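Local coordinates for protein thin, isoform D (Drosophila melanogaster, PDB 6XG7) that probably transfers ubiquitin as a RING-type E3 ligase in muscle, this piece being its NHL-repeat beta-propeller, a likely protein-binding platform, at residues A[105-110]-A[145-150]; A[114-119]-A[153-158]; A[209-214]-A[220-225]; A[190-193]-A[199-202]. One frame throughout, in Å; residues are numbered along the deposited sequence.

Contact 1 of 4, residues A[105-110]-A[145-150]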
loop_
_atom_site.group_PDB
_atom_site.type_symbol
_atom_site.label_atom_id
_atom_site.label_comp_id
_atom_site.label_asym_id
_atom_site.label_seq_id
_atom_site.Cartn_x
_atom_site.Cartn_y
_atom_site.Cartn_z
ATOM N N GLN A 105 -2.655 -8.494 13.420
ATOM C CA GLN A 105 -1.213 -8.601 13.254
ATOM C C GLN A 105 -0.731 -7.610 12.207
ATOM O O GLN A 105 -1.435 -7.305 11.249
ATOM C CB GLN A 105 -0.832 -10.022 12.831
ATOM C CG GLN A 105 -1.191 -11.060 13.888
ATOM C CD GLN A 105 -0.943 -12.481 13.454
ATOM O OE1 GLN A 105 -1.000 -12.818 12.270
ATOM N NE2 GLN A 105 -0.692 -13.338 14.431
ATOM N N TYR A 106 0.479 -7.100 12.420
ATOM C CA TYR A 106 1.145 -6.222 11.467
ATOM C C TYR A 106 2.014 -7.051 10.533
ATOM O O TYR A 106 2.804 -7.887 10.986
ATOM C CB TYR A 106 2.013 -5.191 12.192
ATOM C CG TYR A 106 1.224 -4.257 13.070
ATOM C CD1 TYR A 106 0.681 -3.106 12.557
ATOM C CD2 TYR A 106 0.992 -4.545 14.407
ATOM C CE1 TYR A 106 -0.066 -2.250 13.349
ATOM C CE2 TYR A 106 0.243 -3.700 15.206
ATOM C CZ TYR A 106 -0.281 -2.544 14.674
ATOM O OH TYR A 106 -1.046 -1.681 15.429
ATOM N N ILE A 107 1.858 -6.821 9.240
ATOM C CA ILE A 107 2.637 -7.487 8.202
ATOM C C ILE A 107 3.472 -6.408 7.527
ATOM O O ILE A 107 2.918 -5.462 6.957
ATOM C CB ILE A 107 1.735 -8.173 7.163
ATOM C CG1 ILE A 107 0.534 -8.886 7.809
ATOM C CG2 ILE A 107 2.567 -9.055 6.250
ATOM C CD1 ILE A 107 0.885 -9.958 8.761
ATOM N N ILE A 108 4.798 -6.563 7.554
ATOM C CA ILE A 108 5.720 -5.535 7.073
ATOM C C ILE A 108 6.579 -6.097 5.952
ATOM O O ILE A 108 7.195 -7.165 6.101
ATOM C CB ILE A 108 6.630 -5.016 8.203
ATOM C CG1 ILE A 108 5.893 -4.049 9.128
ATOM C CG2 ILE A 108 7.837 -4.262 7.629
ATOM C CD1 ILE A 108 4.978 -4.665 10.027
ATOM N N ALA A 109 6.651 -5.360 4.847
ATOM C CA ALA A 109 7.595 -5.665 3.776
ATOM C C ALA A 109 8.901 -4.941 4.090
ATOM O O ALA A 109 9.001 -3.712 3.976
ATOM C CB ALA A 109 7.031 -5.257 2.421
ATOM N N ASP A 110 9.901 -5.715 4.497
ATOM C CA ASP A 110 11.163 -5.183 5.006
ATOM C C ASP A 110 12.134 -5.093 3.833
ATOM O O ASP A 110 13.004 -5.930 3.635
ATOM C CB ASP A 110 11.659 -6.098 6.119
ATOM C CG ASP A 110 12.807 -5.531 6.889
ATOM O OD1 ASP A 110 13.196 -4.367 6.630
ATOM O OD2 ASP A 110 13.326 -6.263 7.767
ATOM N N VAL A 145 2.377 -4.987 0.487
ATOM C CA VAL A 145 1.902 -6.212 1.117
ATOM C C VAL A 145 0.454 -6.005 1.541
ATOM O O VAL A 145 0.055 -4.913 1.955
ATOM C CB VAL A 145 2.829 -6.630 2.285
ATOM C CG1 VAL A 145 2.833 -5.592 3.395
ATOM C CG2 VAL A 145 2.457 -8.006 2.794
ATOM N N THR A 146 -0.350 -7.053 1.396
ATOM C CA THR A 146 -1.730 -7.017 1.860
ATOM C C THR A 146 -2.153 -8.426 2.257
ATOM O O THR A 146 -1.416 -9.399 2.060
ATOM C CB THR A 146 -2.657 -6.403 0.802
ATOM O OG1 THR A 146 -3.913 -6.064 1.406
ATOM C CG2 THR A 146 -2.870 -7.369 -0.365
ATOM N N THR A 147 -3.349 -8.526 2.826
ATOM C CA THR A 147 -3.887 -9.803 3.277
ATOM C C THR A 147 -5.348 -9.928 2.865
ATOM O O THR A 147 -6.030 -8.937 2.598
ATOM C CB THR A 147 -3.766 -10.000 4.805
ATOM O OG1 THR A 147 -4.701 -9.158 5.498
ATOM C CG2 THR A 147 -2.345 -9.734 5.276
ATOM N N ASP A 148 -5.822 -11.165 2.816
ATOM C CA ASP A 148 -7.225 -11.437 2.526
ATOM C C ASP A 148 -7.978 -11.891 3.781
ATOM O O ASP A 148 -7.422 -11.969 4.883
ATOM C CB ASP A 148 -7.371 -12.401 1.347
ATOM C CG ASP A 148 -6.917 -13.817 1.655
ATOM O OD1 ASP A 148 -6.745 -14.172 2.830
ATOM O OD2 ASP A 148 -6.753 -14.597 0.690
ATOM N N ALA A 149 -9.276 -12.178 3.597
ATOM C CA ALA A 149 -10.147 -12.538 4.717
ATOM C C ALA A 149 -9.697 -13.799 5.439
ATOM O O ALA A 149 -10.057 -13.994 6.602
ATOM C CB ALA A 149 -11.595 -12.727 4.243
ATOM N N LEU A 150 -8.940 -14.667 4.777
ATOM C CA LEU A 150 -8.451 -15.898 5.382
ATOM C C LEU A 150 -7.057 -15.747 5.966
ATOM O O LEU A 150 -6.546 -16.691 6.575
ATOM C CB LEU A 150 -8.477 -17.025 4.347
ATOM C CG LEU A 150 -9.890 -17.335 3.843
ATOM C CD1 LEU A 150 -9.860 -18.449 2.816
ATOM C CD2 LEU A 150 -10.798 -17.693 5.005
#
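I107 and V145 meet methyl against methyl, their side chains crossing at about a right angle, with I107 CG2 3.6 Å from V145 CG2. The other branch of the valine does different work. With chi1 at 63°, V145 CG1 is wedged between its own backbone N and carbonyl carbon, and that brings it over the main chain of the facing strand, 3.6 Å from I107 O. The same methyl reaches A109, where V145 CG1 lies 4.3 Å from A109 CB. I107 uses its second branch further along: I107 CG1, turned beside its own backbone N, touches the methyl of the threonine, T147 CG2, at 3.9 Å. No hydrogen bond joins the two strands, whose axes pass 7.3 Å apart and run nearly antiparallel at 155°. This is how adjacent blades face each other in a six-bladed NHL propeller: 106-110 is the second strand of its blade, and 145-147 belongs to the innermost strand of the next. I107 also packs on I116 and V118 of its own blade and on I153 of the other. Past T147 the chain leaves the sheet through an Asx turn, in which L150 N donates to D148 OD1 (3.0 Å) from above the carboxylate plane. D148 OD1 also accepts from F152 N, while D148 OD2 holds Y154 OH.

Contact 2 of 4, residues A[114-119]-A[153-158]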
loop_
_atom_site.group_PDB
_atom_site.type_symbol
_atom_site.label_atom_id
_atom_site.label_comp_id
_atom_site.label_asym_id
_atom_site.label_seq_id
_atom_site.Cartn_x
_atom_site.Cartn_y
_atom_site.Cartn_z
ATOM N N HIS A 114 14.881 -7.838 2.303
ATOM C CA HIS A 114 14.300 -8.807 1.376
ATOM C C HIS A 114 13.543 -9.897 2.120
ATOM O O HIS A 114 13.688 -11.097 1.855
ATOM C CB HIS A 114 15.355 -9.366 0.431
ATOM C CG HIS A 114 16.086 -8.288 -0.292
ATOM N ND1 HIS A 114 15.626 -7.732 -1.467
ATOM C CD2 HIS A 114 17.222 -7.623 0.027
ATOM C CE1 HIS A 114 16.462 -6.783 -1.850
ATOM N NE2 HIS A 114 17.439 -6.700 -0.962
ATOM N N ARG A 115 12.661 -9.467 3.018
ATOM C CA ARG A 115 11.884 -10.391 3.829
ATOM C C ARG A 115 10.585 -9.715 4.247
ATOM O O ARG A 115 10.437 -8.493 4.169
ATOM C CB ARG A 115 12.672 -10.847 5.070
ATOM C CG ARG A 115 12.917 -9.719 6.050
ATOM C CD ARG A 115 13.807 -10.123 7.220
ATOM N NE ARG A 115 14.103 -8.989 8.097
ATOM C CZ ARG A 115 14.830 -9.061 9.208
ATOM N NH1 ARG A 115 15.294 -10.229 9.627
ATOM N NH2 ARG A 115 15.076 -7.955 9.902
ATOM N N ILE A 116 9.661 -10.540 4.724
ATOM C CA ILE A 116 8.428 -10.114 5.374
ATOM C C ILE A 116 8.553 -10.412 6.861
ATOM O O ILE A 116 9.071 -11.471 7.244
ATOM C CB ILE A 116 7.217 -10.880 4.799
ATOM C CG1 ILE A 116 7.118 -10.744 3.272
ATOM C CG2 ILE A 116 5.927 -10.419 5.485
ATOM C CD1 ILE A 116 7.100 -9.343 2.761
ATOM N N GLN A 117 8.037 -9.508 7.694
ATOM C CA GLN A 117 7.928 -9.759 9.126
ATOM C C GLN A 117 6.474 -9.662 9.571
ATOM O O GLN A 117 5.710 -8.827 9.081
ATOM C CB GLN A 117 8.803 -8.808 9.952
ATOM C CG GLN A 117 10.278 -8.963 9.685
ATOM C CD GLN A 117 11.124 -8.227 10.694
ATOM O OE1 GLN A 117 11.049 -8.482 11.892
ATOM N NE2 GLN A 117 11.915 -7.286 10.216
ATOM N N VAL A 118 6.104 -10.555 10.479
ATOM C CA VAL A 118 4.795 -10.567 11.105
ATOM C C VAL A 118 4.977 -10.261 12.584
ATOM O O VAL A 118 5.767 -10.918 13.270
ATOM C CB VAL A 118 4.089 -11.919 10.914
ATOM C CG1 VAL A 118 2.721 -11.885 11.542
ATOM C CG2 VAL A 118 4.018 -12.308 9.449
ATOM N N LEU A 119 4.242 -9.270 13.073
ATOM C CA LEU A 119 4.281 -8.869 14.470
ATOM C C LEU A 119 2.875 -8.957 15.044
ATOM O O LEU A 119 1.891 -8.802 14.327
ATOM C CB LEU A 119 4.857 -7.458 14.602
ATOM C CG LEU A 119 6.257 -7.285 13.974
ATOM C CD1 LEU A 119 6.132 -6.602 12.621
ATOM C CD2 LEU A 119 7.193 -6.515 14.892
ATOM N N ILE A 153 -1.161 -13.844 2.767
ATOM C CA ILE A 153 -0.320 -12.669 2.567
ATOM C C ILE A 153 0.072 -12.581 1.093
ATOM O O ILE A 153 0.567 -13.552 0.508
ATOM C CB ILE A 153 0.930 -12.738 3.466
ATOM C CG1 ILE A 153 0.541 -12.754 4.937
ATOM C CG2 ILE A 153 1.862 -11.576 3.177
ATOM C CD1 ILE A 153 1.698 -13.087 5.871
ATOM N N TYR A 154 -0.126 -11.411 0.499
ATOM C CA TYR A 154 0.185 -11.159 -0.902
ATOM C C TYR A 154 1.238 -10.063 -0.956
ATOM O O TYR A 154 1.033 -8.983 -0.387
ATOM C CB TYR A 154 -1.065 -10.692 -1.668
ATOM C CG TYR A 154 -2.231 -11.660 -1.667
ATOM C CD1 TYR A 154 -2.989 -11.869 -0.519
ATOM C CD2 TYR A 154 -2.569 -12.370 -2.807
ATOM C CE1 TYR A 154 -4.039 -12.751 -0.498
ATOM C CE2 TYR A 154 -3.620 -13.269 -2.797
ATOM C CZ TYR A 154 -4.355 -13.445 -1.641
ATOM O OH TYR A 154 -5.407 -14.343 -1.655
ATOM N N VAL A 155 2.347 -10.335 -1.643
ATOM C CA VAL A 155 3.523 -9.476 -1.650
ATOM C C VAL A 155 3.854 -9.062 -3.077
ATOM O O VAL A 155 3.975 -9.910 -3.967
ATOM C CB VAL A 155 4.750 -10.198 -1.061
ATOM C CG1 VAL A 155 5.986 -9.274 -1.090
ATOM C CG2 VAL A 155 4.474 -10.680 0.326
ATOM N N CYS A 156 3.971 -7.783 -3.256
ATOM C CA CYS A 156 4.617 -7.246 -4.521
ATOM C C CYS A 156 6.175 -7.312 -4.497
ATOM O O CYS A 156 6.866 -6.658 -3.700
ATOM C CB CYS A 156 4.275 -5.777 -4.722
ATOM S SG CYS A 156 2.635 -5.498 -5.304
ATOM N N ASP A 157 6.680 -8.268 -5.242
ATOM C CA ASP A 157 8.106 -8.601 -5.230
ATOM C C ASP A 157 8.695 -7.825 -6.400
ATOM O O ASP A 157 8.782 -8.321 -7.525
ATOM C CB ASP A 157 8.220 -10.114 -5.400
ATOM C CG ASP A 157 9.632 -10.615 -5.341
ATOM O OD1 ASP A 157 10.547 -9.801 -5.113
ATOM O OD2 ASP A 157 9.802 -11.842 -5.524
ATOM N N LYS A 158 9.076 -6.576 -6.121
ATOM C CA LYS A 158 9.144 -5.550 -7.159
ATOM C C LYS A 158 10.123 -5.921 -8.266
ATOM O O LYS A 158 9.768 -5.897 -9.450
ATOM C CB LYS A 158 9.520 -4.208 -6.531
ATOM C CG LYS A 158 9.593 -3.089 -7.546
ATOM C CD LYS A 158 9.842 -1.752 -6.890
ATOM C CE LYS A 158 11.294 -1.540 -6.492
ATOM N NZ LYS A 158 12.189 -1.173 -7.638
#
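I116 and V155 reach toward each other tip to tip between two sheets. The terminal methyl of the isoleucine drops into the fork of the valine: I116 CD1 is 3.8 Å from V155 CG2 and 4.0 Å from V155 CG1. Its shaft follows, with I116 CG1 4.0 Å from V155 CG2. V155 CG1 lies anti to the backbone N (chi1 179°) and CG2 beside it, and both methyls meet I116 CD1. A looser second pair stands beside the first, V118 CG2 to I153 CD1 at 4.3 Å. Nothing polar crosses between the strands, and even the closest CA atoms, those of I116 and V155, are 8.6 Å apart, so side chains span the whole distance.

Further out, I107 and F129 each touch both I116 and I153, while F139 covers V155. Around this apolar layer, polar side chains near the strand ends are paired: D157 OD2 forms a salt bridge with R162 NE, R115 NE does the same with D110 OD2, and H114 ND1 is hydrogen-bonded with Y141 N. Within the strand 115-119, the guanidinium of R115 has Q117 CD over one face, 3.8 Å above its plane and offset toward the rim. The contact thus joins two neighbouring propeller blades: strand 115-119 lies between 106-110 and 125-129 in one sheet, and strand 153-157 lies between 142-147 and 162-166 in the next.

Contact 3 of 4, residues A[209-214]-A[220-225]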
loop_
_atom_site.group_PDB
_atom_site.type_symbol
_atom_site.label_atom_id
_atom_site.label_comp_id
_atom_site.label_asym_id
_atom_site.label_seq_id
_atom_site.Cartn_x
_atom_site.Cartn_y
_atom_site.Cartn_z
ATOM N N ARG A 209 -0.451 1.493 -15.225
ATOM C CA ARG A 209 -1.744 0.836 -15.205
ATOM C C ARG A 209 -1.913 0.073 -13.900
ATOM O O ARG A 209 -0.949 -0.210 -13.185
ATOM C CB ARG A 209 -1.911 -0.113 -16.407
ATOM C CG ARG A 209 -0.973 -1.319 -16.350
ATOM C CD ARG A 209 -0.964 -2.135 -17.610
ATOM N NE ARG A 209 -0.060 -3.271 -17.457
ATOM C CZ ARG A 209 0.180 -4.159 -18.410
ATOM N NH1 ARG A 209 -0.438 -4.068 -19.572
ATOM N NH2 ARG A 209 1.025 -5.142 -18.190
ATOM N N ILE A 210 -3.165 -0.240 -13.597
ATOM C CA ILE A 210 -3.517 -1.197 -12.559
ATOM C C ILE A 210 -3.894 -2.501 -13.252
ATOM O O ILE A 210 -4.636 -2.504 -14.243
ATOM C CB ILE A 210 -4.656 -0.672 -11.673
ATOM C CG1 ILE A 210 -4.096 0.057 -10.433
ATOM C CG2 ILE A 210 -5.482 -1.809 -11.115
ATOM C CD1 ILE A 210 -3.201 1.206 -10.696
ATOM N N GLN A 211 -3.379 -3.608 -12.751
ATOM C CA GLN A 211 -3.733 -4.917 -13.272
ATOM C C GLN A 211 -4.461 -5.687 -12.189
ATOM O O GLN A 211 -4.038 -5.695 -11.031
ATOM C CB GLN A 211 -2.516 -5.690 -13.771
ATOM C CG GLN A 211 -2.029 -5.211 -15.125
ATOM C CD GLN A 211 -1.398 -6.316 -15.928
ATOM O OE1 GLN A 211 -0.315 -6.779 -15.600
ATOM N NE2 GLN A 211 -2.075 -6.755 -16.976
ATOM N N ILE A 212 -5.558 -6.328 -12.571
ATOM C CA ILE A 212 -6.430 -7.023 -11.636
ATOM C C ILE A 212 -6.428 -8.495 -12.009
ATOM O O ILE A 212 -6.710 -8.847 -13.160
ATOM C CB ILE A 212 -7.844 -6.428 -11.645
ATOM C CG1 ILE A 212 -7.757 -4.929 -11.332
ATOM C CG2 ILE A 212 -8.738 -7.139 -10.641
ATOM C CD1 ILE A 212 -9.096 -4.251 -11.229
ATOM N N PHE A 213 -6.087 -9.341 -11.041
ATOM C CA PHE A 213 -5.946 -10.774 -11.199
ATOM C C PHE A 213 -6.938 -11.483 -10.282
ATOM O O PHE A 213 -7.370 -10.942 -9.270
ATOM C CB PHE A 213 -4.559 -11.235 -10.742
ATOM C CG PHE A 213 -3.407 -10.639 -11.504
ATOM C CD1 PHE A 213 -2.873 -9.409 -11.137
ATOM C CD2 PHE A 213 -2.801 -11.341 -12.537
ATOM C CE1 PHE A 213 -1.782 -8.886 -11.809
ATOM C CE2 PHE A 213 -1.716 -10.816 -13.207
ATOM C CZ PHE A 213 -1.214 -9.588 -12.842
ATOM N N ASP A 214 -7.274 -12.722 -10.609
ATOM C CA ASP A 214 -7.905 -13.532 -9.573
ATOM C C ASP A 214 -6.826 -14.090 -8.639
ATOM O O ASP A 214 -5.625 -13.963 -8.895
ATOM C CB ASP A 214 -8.835 -14.603 -10.156
ATOM C CG ASP A 214 -8.151 -15.532 -11.148
ATOM O OD1 ASP A 214 -7.014 -15.972 -10.887
ATOM O OD2 ASP A 214 -8.789 -15.859 -12.180
ATOM N N LEU A 220 -7.822 -10.646 -14.918
ATOM C CA LEU A 220 -9.222 -10.306 -15.099
ATOM C C LEU A 220 -9.404 -9.023 -15.887
ATOM O O LEU A 220 -10.282 -8.962 -16.750
ATOM C CB LEU A 220 -9.902 -10.155 -13.740
ATOM C CG LEU A 220 -9.876 -11.422 -12.887
ATOM C CD1 LEU A 220 -10.474 -11.143 -11.517
ATOM C CD2 LEU A 220 -10.610 -12.553 -13.590
ATOM N N SER A 221 -8.593 -8.003 -15.625
ATOM C CA SER A 221 -8.765 -6.741 -16.328
ATOM C C SER A 221 -7.587 -5.820 -16.049
ATOM O O SER A 221 -6.738 -6.079 -15.189
ATOM C CB SER A 221 -10.067 -6.063 -15.910
ATOM O OG SER A 221 -9.969 -5.618 -14.573
ATOM N N THR A 222 -7.541 -4.750 -16.823
ATOM C CA THR A 222 -6.583 -3.677 -16.671
ATOM C C THR A 222 -7.383 -2.401 -16.494
ATOM O O THR A 222 -8.440 -2.229 -17.113
ATOM C CB THR A 222 -5.713 -3.553 -17.923
ATOM O OG1 THR A 222 -5.005 -4.779 -18.125
ATOM C CG2 THR A 222 -4.720 -2.415 -17.780
ATOM N N VAL A 223 -6.878 -1.512 -15.654
ATOM C CA VAL A 223 -7.450 -0.189 -15.474
ATOM C C VAL A 223 -6.390 0.817 -15.868
ATOM O O VAL A 223 -5.259 0.766 -15.367
ATOM C CB VAL A 223 -7.904 0.052 -14.025
ATOM C CG1 VAL A 223 -8.425 1.485 -13.885
ATOM C CG2 VAL A 223 -8.952 -0.979 -13.608
ATOM N N GLY A 224 -6.745 1.702 -16.777
ATOM C CA GLY A 224 -5.902 2.815 -17.098
ATOM C C GLY A 224 -4.807 2.495 -18.100
ATOM O O GLY A 224 -4.721 1.422 -18.715
ATOM N N GLY A 225 -3.934 3.481 -18.224
ATOM C CA GLY A 225 -2.848 3.510 -19.180
ATOM C C GLY A 225 -2.208 4.877 -19.074
ATOM O O GLY A 225 -2.680 5.741 -18.334
#
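I210 pairs with V223, Q211 with T222 and I212 with S221, and backbone hydrogen bonds carry most of the contact. I210 N gives its hydrogen to V223 O at 2.9 Å, in the carbonyl plane, and V223 N returns the bond to I210 O at 2.8 Å. Around I212 the pattern changes. I212 N still donates to S221 O, but I212 O is gripped by two N-H groups, L220 N at 2.8 Å and S221 N at 3.2 Å: a classic beta bulge, with two residues facing one.

The apolar contacts gather on the face that carries I210, I212, S221 and V223. I212 CG1 lies beside the backbone N (chi1 -56°) and the chain runs on extended (chi2 -176°), carrying CD1 diagonally over the facing strand to V223 CG2 (4.0 Å); I212 CD1 also covers S221 OG at 3.7 Å. With an alanine here, CD1 and CG2 are gone, and V223 CG2 is likely to lose its partner and a gap to open toward I247 of the next blade, which the isoleucine also touches. At the bulge L220 folds back over the facing main chain, L220 CD1 lying 3.7 Å from D214 N.

R209 lends its carbons here and spends its polar end on other partners: R209 CD brushes T222 CG2 at 3.8 Å, while R209 NE forms a salt bridge with D204. D214 OD1 accepts from K218 N in the turn. Together the two strands make the outer hairpin of a propeller blade, with 219-223 as the fourth, edge strand, bulged near its start.

Contact 4 of 4, residues A[190-193]-A[199-202]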
loop_
_atom_site.group_PDB
_atom_site.type_symbol
_atom_site.label_atom_id
_atom_site.label_comp_id
_atom_site.label_asym_id
_atom_site.label_seq_id
_atom_site.Cartn_x
_atom_site.Cartn_y
_atom_site.Cartn_z
ATOM N N HIS A 190 4.521 -1.956 -7.417
ATOM C CA HIS A 190 4.796 -1.420 -6.089
ATOM C C HIS A 190 3.769 -1.827 -5.040
ATOM O O HIS A 190 4.151 -2.353 -4.004
ATOM C CB HIS A 190 4.934 0.109 -6.116
ATOM C CG HIS A 190 6.244 0.593 -6.652
ATOM N ND1 HIS A 190 6.542 0.581 -7.993
ATOM C CD2 HIS A 190 7.342 1.082 -6.030
ATOM C CE1 HIS A 190 7.760 1.066 -8.181
ATOM N NE2 HIS A 190 8.265 1.380 -7.003
ATOM N N TYR A 191 2.490 -1.534 -5.235
ATOM C CA TYR A 191 1.500 -1.739 -4.194
ATOM C C TYR A 191 0.388 -2.669 -4.656
ATOM O O TYR A 191 0.248 -2.986 -5.845
ATOM C CB TYR A 191 0.961 -0.390 -3.699
ATOM C CG TYR A 191 1.974 0.437 -2.938
ATOM C CD1 TYR A 191 2.153 0.263 -1.574
ATOM C CD2 TYR A 191 2.744 1.412 -3.576
ATOM C CE1 TYR A 191 3.067 1.026 -0.865
ATOM C CE2 TYR A 191 3.671 2.181 -2.869
ATOM C CZ TYR A 191 3.821 1.984 -1.513
ATOM O OH TYR A 191 4.720 2.732 -0.777
ATOM N N ILE A 192 -0.396 -3.125 -3.677
ATOM C CA ILE A 192 -1.319 -4.231 -3.884
ATOM C C ILE A 192 -2.483 -4.136 -2.910
ATOM O O ILE A 192 -2.349 -3.670 -1.775
ATOM C CB ILE A 192 -0.549 -5.577 -3.761
ATOM C CG1 ILE A 192 -1.403 -6.786 -4.131
ATOM C CG2 ILE A 192 0.053 -5.730 -2.351
ATOM C CD1 ILE A 192 -0.521 -8.018 -4.349
ATOM N N ALA A 193 -3.636 -4.630 -3.350
ATOM C CA ALA A 193 -4.832 -4.719 -2.527
ATOM C C ALA A 193 -5.603 -5.950 -2.976
ATOM O O ALA A 193 -5.499 -6.372 -4.125
ATOM C CB ALA A 193 -5.707 -3.471 -2.663
ATOM N N ARG A 199 -10.238 -10.458 -5.757
ATOM C CA ARG A 199 -9.453 -9.925 -6.855
ATOM C C ARG A 199 -8.213 -9.269 -6.270
ATOM O O ARG A 199 -8.293 -8.572 -5.256
ATOM C CB ARG A 199 -10.273 -8.914 -7.653
ATOM C CG ARG A 199 -11.480 -9.553 -8.298
ATOM C CD ARG A 199 -12.364 -8.541 -8.952
ATOM N NE ARG A 199 -13.501 -9.197 -9.576
ATOM C CZ ARG A 199 -14.333 -8.601 -10.414
ATOM N NH1 ARG A 199 -14.146 -7.327 -10.740
ATOM N NH2 ARG A 199 -15.347 -9.283 -10.932
ATOM N N VAL A 200 -7.078 -9.509 -6.914
ATOM C CA VAL A 200 -5.786 -8.979 -6.505
ATOM C C VAL A 200 -5.471 -7.805 -7.423
ATOM O O VAL A 200 -5.302 -7.966 -8.635
ATOM C CB VAL A 200 -4.695 -10.053 -6.576
ATOM C CG1 VAL A 200 -3.380 -9.476 -6.101
ATOM C CG2 VAL A 200 -5.112 -11.256 -5.771
ATOM N N ILE A 201 -5.418 -6.616 -6.838
ATOM C CA ILE A 201 -5.301 -5.352 -7.555
ATOM C C ILE A 201 -3.869 -4.869 -7.379
ATOM O O ILE A 201 -3.430 -4.632 -6.253
ATOM C CB ILE A 201 -6.301 -4.331 -6.993
ATOM C CG1 ILE A 201 -7.737 -4.862 -7.101
ATOM C CG2 ILE A 201 -6.122 -2.982 -7.676
ATOM C CD1 ILE A 201 -8.649 -4.282 -6.031
ATOM N N VAL A 202 -3.138 -4.744 -8.479
ATOM C CA VAL A 202 -1.703 -4.469 -8.455
ATOM C C VAL A 202 -1.413 -3.176 -9.204
ATOM O O VAL A 202 -1.847 -3.009 -10.350
ATOM C CB VAL A 202 -0.907 -5.634 -9.077
ATOM C CG1 VAL A 202 0.596 -5.322 -9.060
ATOM C CG2 VAL A 202 -1.234 -6.950 -8.361
#
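I192 leans across onto the strand 199-202, and its side chain can be followed outward atom by atom. CB begins over the facing main chain, I192 CB lying 3.9 Å from I201 O. CG1 stands opposite the backbone N (chi1 -173°), which aims the longer branch across the strand: I192 CG1 is 3.6 Å from I201 O. At the tip I192 CD1 settles on V200 CG1 at 3.7 Å, the two side chains crossing at a slant, and V202 CG2 is next to it at 4.2 Å. From the neighbouring blade Y154 packs against the same isoleucine.

Beneath this the backbones pair. A193 N donates to I201 O at 2.9 Å, and I201 N answers to A193 O with a short, nearly straight bond of 2.7 Å (175°), the donor almost in line with the C=O. I201 O has a further neighbour in I192 CA, 3.2 Å away in a CA-H...O contact.

These strands form the inner hairpin of a single NHL blade. Hydrogen bonds satisfy the backbone polar atoms of A193 and I201, while the side chains of I192, V200 and V202 meet one another through hydrocarbon alone; directional backbone bonding is thus combined with non-directional packing.

How the contacts relate
Contacts 1 and 2 join the same two blades, one nearer the propeller axis and one farther out. Neither has a hydrogen bond across it; both are van der Waals packing, chiefly of aliphatic groups, and they share adjacent strands in both blades. Contacts 3 and 4 lie within one blade and are sewn by backbone hydrogen bonds; they meet where strand 199-204 pairs with 209-214, through F213 O to V200 N. Contact 4 is buried, its centre about 8 Å from the chain's centre, whereas contact 3, at about 16 Å, is partly open and includes exposed residues. T146 packs on I192 and A193, and K158 on H190, linking contacts 1 and 2 to segment 190-193 of contact 4.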